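Local coordinates for thioredoxin-like fold domain-containing protein (Paracoccus denitrificans, PDB 3DML) that probably acts as a periplasmic thiol-disulfide oxidoreductase of thioredoxin type serving chemotrophic sulfur oxidation, at residues Leu20-Pro28 with Ala52-Arg61; Leu82-Leu92 with Met104-Ala112. All coordinates share one frame; numbering follows the deposited sequence.

How the interactions relate
The two contacts belong to opposite halves of a thioredoxin fold. Interaction 1 pairs strands 20-26 and 55-59 and belongs to the N-terminal beta-alpha-beta half; interaction 2 sets the C-terminal helix against the hairpin of strands 79-84 and 87-93. Their centres lie about 12 Å apart, and they meet within one sheet, where strands 20-26 and 79-84 are antiparallel neighbours: M83 N comes to 2.9 Å from R21 O, a probable hydrogen bond. R21 NH2 also reaches G85 O in the hairpin turn, at 3.2 Å. Interaction 1 is the one that borders the redox site, since E26 touches C33 of the C30/C33 pair, which is reduced in this structure.

Interaction 1. Residues Leu20-Pro28 with Ala52-Arg61; sequences LRLLMFEQP and AAPVQRLQMR
Strands 20-26 and 55-59 run parallel, their axes 4.6 Å apart at closest approach and splayed by 28°, joined by six backbone hydrogen bonds from L22 N to P54 O at one end to M60 N to E26 O at the other. On the face carrying L23 and F25, L58 lies alongside the F25 ring and sets its CD1 3.8 Å from F25 CE1. On the other face M24 CB packs 3.8 Å from V55 CG2, and both side chains continue onto W36. This is the beta-alpha-beta crossover that opens a thioredoxin fold, helices 31-39 and 48-52 filling the connection. R57 extends past E26 in only a long salt bridge, NE to OE1 3.7 Å, and its firmer partner is D37 of helix 31-39. Beyond the strand ends, Q27 holds CG between its backbone N and carbonyl carbon (chi1 68°) and stretches out to R61, whose NH1 gives a 2.6 Å hydrogen bond to Q27 OE1. That bond lies near the guanidinium plane but comes from above the amide plane. The M60 methyl CE sits over one face of the same guanidinium, offset toward its rim, and 3.4 Å from Q27 NE2, which is hydrogen-bonded to T77. With an alanine in place of Q27, R61 would probably lose the acceptor that fixes its tip, and T77 its amide partner. At the far end, water 1 links L20 N to A52 O.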
ATOM      1  N   LEU A  20       2.286 -11.931   2.269  1.00 23.40           N
ATOM      2  CA  LEU A  20       2.362 -10.505   1.914  1.00 21.05           C
ATOM      3  C   LEU A  20       0.983  -9.865   1.639  1.00 19.24           C
ATOM      4  O   LEU A  20       0.122 -10.470   1.015  1.00 18.44           O
ATOM      5  CB  LEU A  20       3.276 -10.310   0.701  1.00 20.91           C
ATOM      6  CG  LEU A  20       4.755  -9.978   0.852  1.00 23.73           C
ATOM      7  CD1 LEU A  20       5.433 -10.713   1.969  1.00 24.76           C
ATOM      8  CD2 LEU A  20       5.504 -10.129  -0.483  1.00 22.74           C
ATOM      9  N   ARG A  21       0.794  -8.635   2.129  1.00 17.03           N
ATOM     10  CA  ARG A  21      -0.377  -7.807   1.837  0.50 15.95           C
ATOM     11  C   ARG A  21       0.091  -6.365   1.684  1.00 14.93           C
ATOM     12  O   ARG A  21       1.018  -5.955   2.370  1.00 14.35           O
ATOM     13  CB  ARG A  21      -1.378  -7.833   2.996  0.50 15.95           C
ATOM     14  CG  ARG A  21      -2.217  -9.089   3.135  0.50 17.76           C
ATOM     15  CD  ARG A  21      -3.145  -8.935   4.324  0.50 20.23           C
ATOM     16  NE  ARG A  21      -2.425  -9.076   5.596  0.50 24.00           N
ATOM     17  CZ  ARG A  21      -2.820  -8.555   6.759  0.50 25.02           C
ATOM     18  NH1 ARG A  21      -3.940  -7.833   6.844  0.50 22.82           N
ATOM     19  NH2 ARG A  21      -2.077  -8.753   7.845  0.50 25.28           N
ATOM     20  N   LEU A  22      -0.576  -5.602   0.837  1.00 13.89           N
ATOM     21  CA  LEU A  22      -0.300  -4.174   0.727  1.00 13.51           C
ATOM     22  C   LEU A  22      -1.454  -3.396   1.315  1.00 13.66           C
ATOM     23  O   LEU A  22      -2.558  -3.417   0.774  1.00 14.35           O
ATOM     24  CB  LEU A  22      -0.134  -3.759  -0.733  1.00 13.15           C
ATOM     25  CG  LEU A  22       0.465  -2.379  -1.001  1.00 12.79           C
ATOM     26  CD1 LEU A  22       1.945  -2.301  -0.579  1.00 13.07           C
ATOM     27  CD2 LEU A  22       0.369  -2.161  -2.483  1.00 13.83           C
ATOM     28  N   LEU A  23      -1.195  -2.703   2.411  1.00 13.34           N
ATOM     29  CA  LEU A  23      -2.181  -1.829   3.004  1.00 14.13           C
ATOM     30  C   LEU A  23      -2.090  -0.478   2.344  1.00 14.79           C
ATOM     31  O   LEU A  23      -0.999   0.115   2.253  1.00 15.02           O
ATOM     32  CB  LEU A  23      -1.914  -1.658   4.496  1.00 14.21           C
ATOM     33  CG  LEU A  23      -1.934  -2.920   5.328  1.00 16.33           C
ATOM     34  CD1 LEU A  23      -1.657  -2.534   6.783  1.00 19.26           C
ATOM     35  CD2 LEU A  23      -3.274  -3.627   5.194  1.00 17.95           C
HETATM   36  N   MSE A  24      -3.230   0.015   1.897  1.00 13.32           N
HETATM   37  CA  MSE A  24      -3.293   1.337   1.330  0.50 13.42           C
HETATM   38  C   MSE A  24      -4.093   2.236   2.260  1.00 13.60           C
HETATM   39  O   MSE A  24      -5.285   1.994   2.488  1.00 13.62           O
HETATM   40  CB  MSE A  24      -3.944   1.282  -0.040  0.50 13.49           C
HETATM   41  CG  MSE A  24      -4.212   2.652  -0.585  0.50 13.43           C
HETATM   42 SE   MSE A  24      -5.147   2.589  -2.270  0.50 15.56          SE
HETATM   43  CE  MSE A  24      -4.791   4.451  -2.695  0.50  9.59           C
ATOM     44  N   PHE A  25      -3.435   3.263   2.790  1.00 12.23           N
ATOM     45  CA  PHE A  25      -4.069   4.190   3.710  1.00 11.59           C
ATOM     46  C   PHE A  25      -4.580   5.410   2.975  1.00 12.68           C
ATOM     47  O   PHE A  25      -3.825   6.065   2.247  1.00 12.16           O
ATOM     48  CB  PHE A  25      -3.107   4.574   4.842  1.00 11.52           C
ATOM     49  CG  PHE A  25      -2.862   3.461   5.803  1.00 10.78           C
ATOM     50  CD1 PHE A  25      -3.674   3.312   6.928  1.00 10.87           C
ATOM     51  CD2 PHE A  25      -1.843   2.533   5.570  1.00  9.82           C
ATOM     52  CE1 PHE A  25      -3.446   2.263   7.824  1.00 10.81           C
ATOM     53  CE2 PHE A  25      -1.608   1.484   6.454  1.00 10.20           C
ATOM     54  CZ  PHE A  25      -2.406   1.330   7.581  1.00  9.62           C
ATOM     55  N   GLU A  26      -5.863   5.701   3.185  1.00 13.21           N
ATOM     56  CA  GLU A  26      -6.580   6.778   2.488  0.50 14.20           C
ATOM     57  C   GLU A  26      -7.253   7.735   3.458  1.00 14.70           C
ATOM     58  O   GLU A  26      -7.296   7.477   4.662  1.00 14.34           O
ATOM     59  CB  GLU A  26      -7.685   6.177   1.620  0.50 14.77           C
ATOM     60  CG  GLU A  26      -7.220   5.209   0.572  0.50 13.74           C
ATOM     61  CD  GLU A  26      -8.199   5.127  -0.577  0.50 15.29           C
ATOM     62  OE1 GLU A  26      -7.747   4.973  -1.726  0.50 15.84           O
ATOM     63  OE2 GLU A  26      -9.420   5.223  -0.332  0.50 16.17           O
ATOM     64  N   GLN A  27      -7.776   8.849   2.938  1.00 15.47           N
ATOM     65  CA  GLN A  27      -8.641   9.742   3.706  1.00 15.96           C
ATOM     66  C   GLN A  27      -9.551  10.470   2.729  1.00 17.39           C
ATOM     67  O   GLN A  27      -9.252  10.503   1.530  1.00 15.80           O
ATOM     68  CB  GLN A  27      -7.839  10.756   4.524  1.00 16.87           C
ATOM     69  CG  GLN A  27      -7.070  11.833   3.720  1.00 16.91           C
ATOM     70  CD  GLN A  27      -6.298  12.735   4.650  1.00 19.51           C
ATOM     71  OE1 GLN A  27      -6.888  13.396   5.514  1.00 19.14           O
ATOM     72  NE2 GLN A  27      -4.967  12.761   4.501  1.00 19.18           N
ATOM     73  N   PRO A  28     -10.681  11.014   3.225  1.00 18.91           N
ATOM     74  CA  PRO A  28     -11.589  11.778   2.377  1.00 20.20           C
ATOM     75  C   PRO A  28     -10.921  12.951   1.693  1.00 20.16           C
ATOM     76  O   PRO A  28     -10.077  13.649   2.288  1.00 20.32           O
ATOM     77  CB  PRO A  28     -12.657  12.274   3.368  1.00 21.16           C
ATOM     78  CG  PRO A  28     -12.681  11.236   4.406  1.00 20.77           C
ATOM     79  CD  PRO A  28     -11.215  10.895   4.595  1.00 19.37           C
ATOM     80  N   ALA A  52       0.973 -11.055  -5.688  1.00 21.22           N
ATOM     81  CA  ALA A  52       1.967 -11.345  -4.665  1.00 20.46           C
ATOM     82  C   ALA A  52       1.625 -10.599  -3.362  1.00 19.57           C
ATOM     83  O   ALA A  52       1.892 -11.095  -2.277  1.00 20.51           O
ATOM     84  CB  ALA A  52       3.350 -10.948  -5.153  1.00 20.79           C
ATOM     85  N   ALA A  53       1.033  -9.416  -3.486  1.00 16.97           N
ATOM     86  CA  ALA A  53       0.710  -8.579  -2.331  1.00 15.71           C
ATOM     87  C   ALA A  53      -0.664  -7.936  -2.474  1.00 14.71           C
ATOM     88  O   ALA A  53      -0.765  -6.760  -2.800  1.00 14.36           O
ATOM     89  CB  ALA A  53       1.794  -7.511  -2.141  1.00 15.52           C
ATOM     90  N   PRO A  54      -1.739  -8.699  -2.208  1.00 14.41           N
ATOM     91  CA  PRO A  54      -3.090  -8.169  -2.363  1.00 14.05           C
ATOM     92  C   PRO A  54      -3.329  -6.889  -1.535  1.00 13.70           C
ATOM     93  O   PRO A  54      -2.902  -6.809  -0.369  1.00 13.17           O
ATOM     94  CB  PRO A  54      -3.972  -9.319  -1.843  1.00 14.33           C
ATOM     95  CG  PRO A  54      -3.177 -10.518  -2.054  1.00 15.93           C
ATOM     96  CD  PRO A  54      -1.762 -10.100  -1.742  1.00 15.46           C
ATOM     97  N   VAL A  55      -4.005  -5.913  -2.130  1.00 13.87           N
ATOM     98  CA  VAL A  55      -4.235  -4.611  -1.487  1.00 15.63           C
ATOM     99  C   VAL A  55      -5.468  -4.633  -0.579  1.00 16.18           C
ATOM    100  O   VAL A  55      -6.459  -5.323  -0.874  1.00 16.30           O
ATOM    101  CB  VAL A  55      -4.308  -3.441  -2.533  1.00 16.02           C
ATOM    102  CG1 VAL A  55      -5.507  -3.597  -3.472  1.00 18.02           C
ATOM    103  CG2 VAL A  55      -4.347  -2.073  -1.866  1.00 18.32           C
ATOM    104  N   GLN A  56      -5.363  -3.918   0.539  1.00 16.31           N
ATOM    105  CA  GLN A  56      -6.482  -3.706   1.453  0.50 16.77           C
ATOM    106  C   GLN A  56      -6.471  -2.222   1.835  1.00 16.71           C
ATOM    107  O   GLN A  56      -5.442  -1.679   2.250  1.00 17.31           O
ATOM    108  CB  GLN A  56      -6.342  -4.595   2.692  0.50 17.26           C
ATOM    109  CG  GLN A  56      -5.780  -6.025   2.437  0.50 18.73           C
ATOM    110  CD  GLN A  56      -6.710  -6.980   1.657  0.50 20.44           C
ATOM    111  OE1 GLN A  56      -7.945  -6.824   1.619  0.50 19.02           O
ATOM    112  NE2 GLN A  56      -6.095  -7.996   1.039  0.50 21.08           N
ATOM    113  N   ARG A  57      -7.595  -1.539   1.648  1.00 15.79           N
ATOM    114  CA  ARG A  57      -7.648  -0.127   1.962  1.00 15.80           C
ATOM    115  C   ARG A  57      -8.068   0.091   3.408  1.00 15.53           C
ATOM    116  O   ARG A  57      -8.912  -0.652   3.938  1.00 14.97           O
ATOM    117  CB  ARG A  57      -8.651   0.584   1.065  1.00 16.58           C
ATOM    118  CG  ARG A  57      -8.309   0.553  -0.415  1.00 16.80           C
ATOM    119  CD  ARG A  57      -9.310   1.421  -1.166  1.00 22.13           C
ATOM    120  NE  ARG A  57      -8.977   1.597  -2.585  1.00 20.03           N
ATOM    121  CZ  ARG A  57      -9.096   0.603  -3.450  1.00 22.06           C
ATOM    122  NH1 ARG A  57      -9.494  -0.581  -2.997  1.00 20.63           N
ATOM    123  NH2 ARG A  57      -8.814   0.774  -4.744  1.00 20.06           N
ATOM    124  N   LEU A  58      -7.525   1.139   4.016  1.00 14.03           N
ATOM    125  CA  LEU A  58      -7.884   1.531   5.368  1.00 13.57           C
ATOM    126  C   LEU A  58      -7.856   3.041   5.409  1.00 13.72           C
ATOM    127  O   LEU A  58      -7.237   3.676   4.552  1.00 14.76           O
ATOM    128  CB  LEU A  58      -6.874   0.981   6.390  1.00 13.08           C
ATOM    129  CG  LEU A  58      -6.719  -0.534   6.502  1.00 14.17           C
ATOM    130  CD1 LEU A  58      -5.496  -0.869   7.348  1.00 15.69           C
ATOM    131  CD2 LEU A  58      -7.990  -1.169   7.116  1.00 13.15           C
ATOM    132  N   GLN A  59      -8.531   3.608   6.409  1.00 13.31           N
ATOM    133  CA  GLN A  59      -8.556   5.030   6.613  1.00 13.73           C
ATOM    134  C   GLN A  59      -7.450   5.401   7.570  1.00 13.76           C
ATOM    135  O   GLN A  59      -7.293   4.784   8.629  1.00 12.74           O
ATOM    136  CB  GLN A  59      -9.900   5.472   7.211  1.00 14.56           C
ATOM    137  CG  GLN A  59     -11.062   5.348   6.244  1.00 17.83           C
ATOM    138  CD  GLN A  59     -10.947   6.385   5.170  1.00 21.90           C
ATOM    139  OE1 GLN A  59     -10.768   7.570   5.460  1.00 22.90           O
ATOM    140  NE2 GLN A  59     -10.988   5.952   3.927  1.00 24.36           N
HETATM  141  N   MSE A  60      -6.689   6.433   7.206  1.00 13.81           N
HETATM  142  CA  MSE A  60      -5.571   6.874   8.031  1.00 14.63           C
HETATM  143  C   MSE A  60      -5.992   7.191   9.466  1.00 15.26           C
HETATM  144  O   MSE A  60      -5.243   6.901  10.403  1.00 15.18           O
HETATM  145  CB  MSE A  60      -4.928   8.140   7.444  1.00 13.35           C
HETATM  146  CG  MSE A  60      -3.849   8.705   8.383  1.00 15.63           C
HETATM  147 SE   MSE A  60      -2.939  10.256   7.583  1.00 22.29          SE
HETATM  148  CE  MSE A  60      -4.401  11.509   7.626  1.00 16.27           C
ATOM    149  N   ARG A  61      -7.169   7.783   9.650  1.00 15.93           N
ATOM    150  CA  ARG A  61      -7.551   8.200  11.008  1.00 17.72           C
ATOM    151  C   ARG A  61      -8.260   7.148  11.863  1.00 16.95           C
ATOM    152  O   ARG A  61      -8.498   7.369  13.051  1.00 17.13           O
ATOM    153  CB  ARG A  61      -8.301   9.541  10.990  1.00 19.23           C
ATOM    154  CG  ARG A  61      -7.405  10.684  10.399  1.00 23.77           C
ATOM    155  CD  ARG A  61      -7.987  12.077  10.633  1.00 27.25           C
ATOM    156  NE  ARG A  61      -7.030  13.129  10.281  1.00 31.62           N
ATOM    157  CZ  ARG A  61      -6.838  13.584   9.045  1.00 32.96           C
ATOM    158  NH1 ARG A  61      -7.534  13.073   8.031  1.00 33.27           N
ATOM    159  NH2 ARG A  61      -5.945  14.543   8.827  1.00 32.20           N
TER
HETATM  160  O   HOH W   1       2.316 -13.431  -0.204  1.00 41.16           O

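Interaction 2. Residues Leu82-Leu92 with Met104-Ala112; sequences LMAGDVESGRL and MLARLIGQA
L82 swings CG to the side opposite its own backbone N (chi1 -175°), which drives CD2 down onto the helix, 3.3 Å from L108 O and 4.0 Å from A112 CB. L92 turns the other way, CG opposite its carbonyl carbon (chi1 -58°), and lays CD2 3.6 Å from M104 CB and CG 3.8 Å from L108 CD1. L108 thus rises between the two leucines: its CB meets L82, while its methyls reach the backbone of G90 and R91. The lack of a side chain at G90 probably lets the helix come this close, since a CB there would run into L108 CD2 and Q111 OE1. S89 and G90 together form a classic beta bulge opposite L82, whose O takes both of their N-H groups. Beside it, water 2 ties the sheet to the helix, lying 2.6 Å from S89 OG and donating to L108 O at 2.8 Å. R91 points away from the helix and grips E88 side-on, NE to OE2 at 2.8 Å and NH2 to OE1, carboxylate in the guanidinium plane; R91 NH2 also bonds R72 O and E88 OE1 accepts from A71 N. Helix 104-112 runs nearly antiparallel (157°) to strand 87-92, as in the closing beta-beta-alpha unit of thioredoxins, and extends across the sheet, with L105 and I109 packing on L22 and L20 of strand 20-26 and on E49 of helix 48-52.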
ATOM      1  N   LEU A  82       3.717  -2.421   2.979  1.00 10.41           N
ATOM      2  CA  LEU A  82       3.859  -3.842   2.689  1.00 11.76           C
ATOM      3  C   LEU A  82       4.043  -4.559   4.010  1.00 12.74           C
ATOM      4  O   LEU A  82       5.020  -4.315   4.742  1.00 13.24           O
ATOM      5  CB  LEU A  82       5.037  -4.108   1.746  1.00 11.65           C
ATOM      6  CG  LEU A  82       5.156  -5.576   1.318  1.00 13.51           C
ATOM      7  CD1 LEU A  82       4.049  -5.964   0.312  1.00 12.69           C
ATOM      8  CD2 LEU A  82       6.539  -5.861   0.750  1.00 14.15           C
HETATM    9  N   MSE A  83       3.097  -5.449   4.291  1.00 13.04           N
HETATM   10  CA  MSE A  83       3.083  -6.265   5.502  1.00 13.68           C
HETATM   11  C   MSE A  83       3.546  -7.659   5.160  1.00 15.05           C
HETATM   12  O   MSE A  83       3.123  -8.233   4.153  1.00 15.03           O
HETATM   13  CB  MSE A  83       1.659  -6.391   6.035  1.00 12.69           C
HETATM   14  CG  MSE A  83       0.927  -5.109   6.214  1.00 15.10           C
HETATM   15 SE   MSE A  83       1.728  -4.020   7.632  1.00 21.33          SE
HETATM   16  CE  MSE A  83       1.249  -5.171   9.119  1.00 17.39           C
ATOM     17  N   ALA A  84       4.386  -8.219   6.017  1.00 16.07           N
ATOM     18  CA  ALA A  84       4.738  -9.633   5.929  1.00 17.88           C
ATOM     19  C   ALA A  84       4.105 -10.254   7.163  1.00 19.34           C
ATOM     20  O   ALA A  84       4.541 -10.003   8.292  1.00 19.83           O
ATOM     21  CB  ALA A  84       6.222  -9.804   5.953  1.00 17.61           C
ATOM     22  N   GLY A  85       3.048 -11.024   6.954  1.00 20.51           N
ATOM     23  CA  GLY A  85       2.256 -11.504   8.071  1.00 21.97           C
ATOM     24  C   GLY A  85       1.658 -10.287   8.752  1.00 22.26           C
ATOM     25  O   GLY A  85       1.064  -9.430   8.105  1.00 22.59           O
ATOM     26  N   ASP A  86       1.826 -10.177  10.058  1.00 22.24           N
ATOM     27  CA  ASP A  86       1.159  -9.063  10.727  1.00 22.33           C
ATOM     28  C   ASP A  86       2.081  -7.871  10.980  1.00 19.69           C
ATOM     29  O   ASP A  86       1.745  -7.016  11.790  1.00 20.48           O
ATOM     30  CB  ASP A  86       0.567  -9.535  12.057  1.00 23.90           C
ATOM     31  CG  ASP A  86      -0.482 -10.622  11.884  1.00 29.13           C
ATOM     32  OD1 ASP A  86      -1.291 -10.568  10.917  1.00 34.50           O
ATOM     33  OD2 ASP A  86      -0.496 -11.539  12.737  1.00 36.94           O
ATOM     34  N   VAL A  87       3.225  -7.822  10.292  1.00 17.83           N
ATOM     35  CA  VAL A  87       4.247  -6.819  10.606  0.50 16.68           C
ATOM     36  C   VAL A  87       4.743  -6.086   9.364  1.00 15.73           C
ATOM     37  O   VAL A  87       5.017  -6.690   8.323  1.00 14.96           O
ATOM     38  CB  VAL A  87       5.439  -7.401  11.435  0.50 17.21           C
ATOM     39  CG1 VAL A  87       6.334  -8.312  10.600  0.50 17.31           C
ATOM     40  CG2 VAL A  87       6.261  -6.283  12.033  0.50 17.04           C
ATOM     41  N   GLU A  88       4.847  -4.769   9.491  1.00 14.09           N
ATOM     42  CA  GLU A  88       5.313  -3.946   8.403  1.00 13.63           C
ATOM     43  C   GLU A  88       6.703  -4.393   7.962  1.00 14.23           C
ATOM     44  O   GLU A  88       7.616  -4.524   8.796  1.00 14.30           O
ATOM     45  CB  GLU A  88       5.374  -2.487   8.823  1.00 13.35           C
ATOM     46  CG  GLU A  88       6.048  -1.592   7.763  1.00 12.76           C
ATOM     47  CD  GLU A  88       5.787  -0.113   7.978  1.00 14.95           C
ATOM     48  OE1 GLU A  88       5.096   0.247   8.956  1.00 14.33           O
ATOM     49  OE2 GLU A  88       6.259   0.693   7.150  1.00 13.71           O
ATOM     50  N   SER A  89       6.852  -4.596   6.655  1.00 13.19           N
ATOM     51  CA  SER A  89       8.161  -4.881   6.066  1.00 14.24           C
ATOM     52  C   SER A  89       8.763  -3.600   5.483  1.00 13.75           C
ATOM     53  O   SER A  89       9.962  -3.350   5.609  1.00 13.78           O
ATOM     54  CB  SER A  89       8.040  -5.974   4.983  1.00 14.49           C
ATOM     55  OG  SER A  89       9.280  -6.180   4.319  1.00 17.00           O
ATOM     56  N   GLY A  90       7.938  -2.782   4.834  1.00 12.80           N
ATOM     57  CA  GLY A  90       8.431  -1.533   4.257  1.00 11.69           C
ATOM     58  C   GLY A  90       7.228  -0.757   3.782  1.00 10.92           C
ATOM     59  O   GLY A  90       6.109  -1.258   3.862  1.00 10.72           O
ATOM     60  N   ARG A  91       7.447   0.460   3.294  1.00 10.13           N
ATOM     61  CA  ARG A  91       6.328   1.278   2.829  1.00 10.79           C
ATOM     62  C   ARG A  91       6.737   2.234   1.726  1.00 10.99           C
ATOM     63  O   ARG A  91       7.915   2.569   1.572  1.00 10.90           O
ATOM     64  CB  ARG A  91       5.693   2.061   4.003  1.00 10.43           C
ATOM     65  CG  ARG A  91       6.560   3.190   4.557  1.00 11.57           C
ATOM     66  CD  ARG A  91       5.739   4.046   5.547  1.00 12.58           C
ATOM     67  NE  ARG A  91       5.334   3.287   6.737  1.00 10.97           N
ATOM     68  CZ  ARG A  91       4.610   3.795   7.742  1.00 10.64           C
ATOM     69  NH1 ARG A  91       4.182   5.054   7.681  1.00  8.76           N
ATOM     70  NH2 ARG A  91       4.289   3.028   8.782  1.00 14.03           N
ATOM     71  N   LEU A  92       5.746   2.637   0.946  1.00 10.65           N
ATOM     72  CA  LEU A  92       5.884   3.695  -0.038  1.00 12.76           C
ATOM     73  C   LEU A  92       4.918   4.798   0.369  1.00 12.86           C
ATOM     74  O   LEU A  92       3.734   4.533   0.597  1.00 12.07           O
ATOM     75  CB  LEU A  92       5.393   3.214  -1.394  1.00 13.29           C
ATOM     76  CG  LEU A  92       5.946   2.014  -2.104  1.00 18.49           C
ATOM     77  CD1 LEU A  92       5.217   1.960  -3.454  1.00 22.24           C
ATOM     78  CD2 LEU A  92       7.431   2.271  -2.259  1.00 23.31           C
HETATM   79  N   MSE A 104       9.024   0.647  -7.343  1.00 15.40           N
HETATM   80  CA  MSE A 104       9.243   0.888  -5.918  0.70 16.13           C
HETATM   81  C   MSE A 104       8.562  -0.179  -5.082  1.00 15.99           C
HETATM   82  O   MSE A 104       9.106  -0.627  -4.076  1.00 15.97           O
HETATM   83  CB  MSE A 104       8.793   2.289  -5.546  0.70 17.02           C
HETATM   84  CG  MSE A 104       9.465   3.319  -6.444  0.70 20.27           C
HETATM   85 SE   MSE A 104       9.218   5.119  -5.855  0.70 28.27          SE
HETATM   86  CE  MSE A 104       7.260   5.268  -5.747  0.70 26.31           C
ATOM     87  N   LEU A 105       7.387  -0.627  -5.519  1.00 14.97           N
ATOM     88  CA  LEU A 105       6.737  -1.734  -4.835  1.00 14.64           C
ATOM     89  C   LEU A 105       7.567  -3.009  -5.012  1.00 15.14           C
ATOM     90  O   LEU A 105       7.771  -3.783  -4.065  1.00 14.59           O
ATOM     91  CB  LEU A 105       5.324  -1.944  -5.388  1.00 13.90           C
ATOM     92  CG  LEU A 105       4.615  -3.205  -4.853  1.00 15.18           C
ATOM     93  CD1 LEU A 105       4.388  -3.134  -3.332  1.00 15.88           C
ATOM     94  CD2 LEU A 105       3.315  -3.434  -5.581  1.00 14.18           C
ATOM     95  N   ALA A 106       8.063  -3.220  -6.226  1.00 15.45           N
ATOM     96  CA  ALA A 106       8.904  -4.377  -6.495  1.00 16.58           C
ATOM     97  C   ALA A 106      10.122  -4.428  -5.557  1.00 16.54           C
ATOM     98  O   ALA A 106      10.454  -5.491  -5.059  1.00 16.57           O
ATOM     99  CB  ALA A 106       9.318  -4.440  -7.994  1.00 16.08           C
ATOM    100  N   ARG A 107      10.765  -3.291  -5.291  1.00 17.49           N
ATOM    101  CA  ARG A 107      11.868  -3.280  -4.313  1.00 18.41           C
ATOM    102  C   ARG A 107      11.402  -3.779  -2.950  1.00 18.34           C
ATOM    103  O   ARG A 107      12.114  -4.547  -2.273  1.00 18.11           O
ATOM    104  CB  ARG A 107      12.507  -1.900  -4.152  1.00 19.18           C
ATOM    105  CG  ARG A 107      13.756  -1.967  -3.250  1.00 22.65           C
ATOM    106  CD  ARG A 107      14.326  -0.582  -2.895  1.00 26.90           C
ATOM    107  NE  ARG A 107      13.405   0.215  -2.075  1.00 34.92           N
ATOM    108  CZ  ARG A 107      13.412   0.268  -0.741  1.00 34.79           C
ATOM    109  NH1 ARG A 107      14.300  -0.428  -0.035  1.00 35.02           N
ATOM    110  NH2 ARG A 107      12.519   1.027  -0.108  1.00 35.79           N
ATOM    111  N   LEU A 108      10.217  -3.337  -2.531  1.00 17.34           N
ATOM    112  CA  LEU A 108       9.692  -3.745  -1.222  1.00 16.71           C
ATOM    113  C   LEU A 108       9.389  -5.242  -1.182  1.00 17.33           C
ATOM    114  O   LEU A 108       9.740  -5.934  -0.213  1.00 16.62           O
ATOM    115  CB  LEU A 108       8.427  -2.953  -0.884  1.00 16.52           C
ATOM    116  CG  LEU A 108       8.560  -1.458  -0.633  1.00 15.33           C
ATOM    117  CD1 LEU A 108       7.220  -0.935  -0.146  1.00 16.62           C
ATOM    118  CD2 LEU A 108       9.660  -1.176   0.375  1.00 15.64           C
ATOM    119  N   ILE A 109       8.751  -5.746  -2.232  1.00 17.04           N
ATOM    120  CA  ILE A 109       8.454  -7.173  -2.296  1.00 19.17           C
ATOM    121  C   ILE A 109       9.737  -8.013  -2.236  1.00 20.50           C
ATOM    122  O   ILE A 109       9.787  -9.017  -1.509  1.00 20.18           O
ATOM    123  CB  ILE A 109       7.573  -7.547  -3.533  1.00 19.13           C
ATOM    124  CG1 ILE A 109       6.188  -6.887  -3.398  1.00 19.03           C
ATOM    125  CG2 ILE A 109       7.449  -9.084  -3.669  1.00 18.57           C
ATOM    126  CD1 ILE A 109       5.324  -6.960  -4.634  1.00 18.90           C
ATOM    127  N   GLY A 110      10.763  -7.563  -2.960  1.00 22.20           N
ATOM    128  CA  GLY A 110      12.062  -8.246  -3.028  1.00 24.94           C
ATOM    129  C   GLY A 110      12.732  -8.286  -1.677  1.00 27.18           C
ATOM    130  O   GLY A 110      13.322  -9.295  -1.282  1.00 27.40           O
ATOM    131  N   GLN A 111      12.620  -7.185  -0.951  1.00 28.97           N
ATOM    132  CA  GLN A 111      13.233  -7.060   0.349  1.00 31.41           C
ATOM    133  C   GLN A 111      12.490  -7.873   1.423  1.00 32.70           C
ATOM    134  O   GLN A 111      13.089  -8.291   2.406  1.00 32.81           O
ATOM    135  CB  GLN A 111      13.406  -5.570   0.645  1.00 31.80           C
ATOM    136  CG  GLN A 111      13.050  -5.037   2.002  1.00 34.84           C
ATOM    137  CD  GLN A 111      12.680  -3.562   1.915  1.00 36.93           C
ATOM    138  OE1 GLN A 111      12.030  -3.014   2.800  1.00 35.32           O
ATOM    139  NE2 GLN A 111      13.089  -2.917   0.816  1.00 40.72           N
ATOM    140  N   ALA A 112      11.205  -8.137   1.209  1.00 33.82           N
ATOM    141  CA  ALA A 112      10.437  -8.998   2.108  1.00 36.10           C
ATOM    142  C   ALA A 112      10.793 -10.479   1.909  1.00 37.99           C
ATOM    143  O   ALA A 112      10.513 -11.302   2.778  1.00 38.80           O
ATOM    144  CB  ALA A 112       8.939  -8.772   1.925  1.00 35.25           C
TER
HETATM  145  O   HOH W   2       9.685  -4.719   2.258  1.00 14.75           O
HETATM  146  O   HOH W   3       9.867   2.963  -0.459  1.00 42.28           O